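Local coordinates for hypothetical protein Ta0852 (Thermoplasma acidophilum, PDB 1YB2) that is a putative methyltransferase that may transfer a methyl group from S-adenosylmethionine to adenine in tRNA, at residues 28-36 and 227-235. Sequence-based numbering, arbitrary orientation.
Sequences ILVSEDEYG and SGMHHLETV
A classic beta bulge in strand 229-242 of the methyltransferase sheet, Leu232 and Glu233 facing Phe264 of strand 258-267, is the setting in which Leu232 meets the turn between strands 28-30 and 36-39 of the N-terminal beta domain, and shows how water can join two domains. Water 1 donates to Leu232 O at 2.8 Å and to Ser31 O, and accepts from Tyr35 OH at 2.6 Å, lying in the plane of the tyrosine ring at its edge. Water 2 donates to Glu32 OE1 at 2.7 Å and to His231 O. With CG anti to the backbone N (chi1 -152°) and the chain extended beyond it, Glu32 reaches His231, where OE1 lies 3.2 Å from CD2 at the imidazole edge, the carboxylate and ring planes 72° apart. Glu32 CA also offers a nearly straight C-H...O contact to Leu232 O. Next to the water-mediated contacts, Val30 CG2 packs on Leu232 CD2 at 3.6 Å, beside Tyr82 and Ile266. Within the turn, Ser31 OG accepts from Asp33 N in an ST turn and donates to Glu34 O, fixing the loop's shape. Direct contacts being apolar or weak, conventional hydrogen bonds between these segments pass through two waters: one joins carbonyls of both, the other ties the Glu32 carboxylate to a backbone carbonyl.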
# COMPACT_ATOMS: atom_id res chain seq x y z
N ILE A 28 -20.60 1.54 5.92
CA ILE A 28 -19.74 1.35 7.08
C ILE A 28 -19.97 2.46 8.12
O ILE A 28 -20.16 3.63 7.78
CB ILE A 28 -18.23 1.31 6.67
CG1 ILE A 28 -17.97 0.26 5.57
CG2 ILE A 28 -17.29 1.07 7.86
CD1 ILE A 28 -18.51 -1.15 5.86
N LEU A 29 -19.97 2.08 9.39
CA LEU A 29 -19.95 3.05 10.49
C LEU A 29 -18.58 3.00 11.16
O LEU A 29 -18.18 1.96 11.70
CB LEU A 29 -21.06 2.76 11.48
CG LEU A 29 -22.49 2.80 10.94
CD1 LEU A 29 -23.47 2.43 12.01
CD2 LEU A 29 -22.83 4.18 10.38
N VAL A 30 -17.84 4.10 11.11
CA VAL A 30 -16.47 4.12 11.63
C VAL A 30 -16.36 4.97 12.88
O VAL A 30 -17.23 5.80 13.15
CB VAL A 30 -15.44 4.60 10.57
CG1 VAL A 30 -15.56 3.81 9.29
CG2 VAL A 30 -15.58 6.11 10.26
N SER A 31 -15.28 4.77 13.64
CA SER A 31 -15.00 5.59 14.81
C SER A 31 -13.57 5.34 15.27
O SER A 31 -12.84 4.56 14.66
CB SER A 31 -15.99 5.30 15.95
OG SER A 31 -15.62 4.12 16.64
N GLU A 32 -13.17 6.03 16.34
CA GLU A 32 -11.86 5.84 16.95
C GLU A 32 -11.77 4.48 17.67
O GLU A 32 -10.68 4.07 18.06
CB GLU A 32 -11.47 7.01 17.88
CG GLU A 32 -9.94 7.19 17.96
CD GLU A 32 -9.43 8.28 18.93
OE1 GLU A 32 -9.87 9.46 18.84
OE2 GLU A 32 -8.50 7.94 19.74
N ASP A 33 -12.88 3.77 17.84
CA ASP A 33 -12.78 2.37 18.32
C ASP A 33 -13.65 1.31 17.64
O ASP A 33 -13.12 0.50 16.88
CB ASP A 33 -12.82 2.26 19.85
CG ASP A 33 -14.10 2.78 20.44
OD1 ASP A 33 -14.52 3.88 20.03
OD2 ASP A 33 -14.69 2.09 21.31
N GLU A 34 -14.96 1.30 17.90
CA GLU A 34 -15.84 0.29 17.27
C GLU A 34 -16.30 0.67 15.86
O GLU A 34 -16.47 1.85 15.53
CB GLU A 34 -17.05 -0.00 18.16
CG GLU A 34 -16.71 -0.66 19.48
CD GLU A 34 -16.46 -2.15 19.36
OE1 GLU A 34 -17.34 -2.87 18.81
OE2 GLU A 34 -15.40 -2.62 19.83
N TYR A 35 -16.49 -0.35 15.03
CA TYR A 35 -17.04 -0.17 13.70
C TYR A 35 -18.37 -0.90 13.60
O TYR A 35 -18.64 -1.82 14.36
CB TYR A 35 -16.06 -0.64 12.63
CG TYR A 35 -14.85 0.25 12.46
CD1 TYR A 35 -14.06 0.62 13.55
CD2 TYR A 35 -14.48 0.72 11.21
CE1 TYR A 35 -12.95 1.44 13.39
CE2 TYR A 35 -13.38 1.55 11.04
CZ TYR A 35 -12.62 1.91 12.13
OH TYR A 35 -11.51 2.72 11.96
N GLY A 36 -19.20 -0.45 12.67
CA GLY A 36 -20.53 -1.02 12.48
C GLY A 36 -20.91 -1.03 11.03
O GLY A 36 -20.12 -0.65 10.16
N SER A 227 -11.58 20.93 13.51
CA SER A 227 -11.54 21.15 12.07
C SER A 227 -12.69 20.49 11.31
O SER A 227 -12.78 20.68 10.10
CB SER A 227 -10.21 20.66 11.47
OG SER A 227 -10.14 19.24 11.50
N GLY A 228 -13.55 19.72 11.97
CA GLY A 228 -14.57 18.96 11.25
C GLY A 228 -14.09 17.62 10.70
O GLY A 228 -14.70 17.04 9.82
N MSE A 229 -12.97 17.15 11.24
CA MSE A 229 -12.43 15.83 10.95
C MSE A 229 -12.55 14.97 12.18
O MSE A 229 -12.52 15.46 13.30
CB MSE A 229 -10.97 15.93 10.51
CG MSE A 229 -10.80 16.43 9.07
SE MSE A 229 -8.94 16.13 8.48
CE MSE A 229 -8.31 17.95 8.55
N HIS A 230 -12.71 13.67 11.97
CA HIS A 230 -12.83 12.72 13.07
C HIS A 230 -11.62 11.77 13.03
O HIS A 230 -11.40 11.11 12.02
CB HIS A 230 -14.14 11.95 12.94
CG HIS A 230 -14.42 11.04 14.09
ND1 HIS A 230 -15.07 11.48 15.23
CD2 HIS A 230 -14.11 9.74 14.30
CE1 HIS A 230 -15.15 10.47 16.09
NE2 HIS A 230 -14.58 9.41 15.54
N HIS A 231 -10.83 11.74 14.11
CA HIS A 231 -9.67 10.84 14.24
C HIS A 231 -10.10 9.38 14.20
O HIS A 231 -11.02 8.98 14.92
CB HIS A 231 -8.92 11.16 15.54
CG HIS A 231 -7.74 10.28 15.81
ND1 HIS A 231 -6.73 10.06 14.89
CD2 HIS A 231 -7.36 9.62 16.93
CE1 HIS A 231 -5.80 9.28 15.43
NE2 HIS A 231 -6.17 8.99 16.66
N LEU A 232 -9.44 8.60 13.35
CA LEU A 232 -9.73 7.17 13.20
C LEU A 232 -8.69 6.41 13.99
O LEU A 232 -9.02 5.68 14.91
CB LEU A 232 -9.70 6.75 11.72
CG LEU A 232 -10.81 7.29 10.81
CD1 LEU A 232 -10.59 6.86 9.35
CD2 LEU A 232 -12.17 6.84 11.28
N GLU A 233 -7.42 6.60 13.63
CA GLU A 233 -6.33 5.98 14.34
C GLU A 233 -5.01 6.58 13.93
O GLU A 233 -4.88 7.19 12.85
CB GLU A 233 -6.33 4.46 14.11
CG GLU A 233 -5.84 3.97 12.78
CD GLU A 233 -5.59 2.47 12.79
OE1 GLU A 233 -5.65 1.83 13.87
OE2 GLU A 233 -5.31 1.92 11.70
N THR A 234 -4.04 6.41 14.82
CA THR A 234 -2.66 6.82 14.59
C THR A 234 -1.81 5.62 14.95
O THR A 234 -2.01 4.98 16.01
CB THR A 234 -2.25 8.01 15.48
OG1 THR A 234 -2.99 9.16 15.10
CG2 THR A 234 -0.78 8.32 15.32
N VAL A 235 -0.88 5.31 14.05
CA VAL A 235 0.06 4.22 14.24
C VAL A 235 1.50 4.71 14.24
O VAL A 235 1.85 5.66 13.52
CB VAL A 235 -0.11 3.11 13.18
CG1 VAL A 235 -1.53 2.49 13.28
CG2 VAL A 235 0.18 3.61 11.77
O HOH W 1 -10.49 3.41 14.22
O HOH W 2 -12.01 10.24 17.44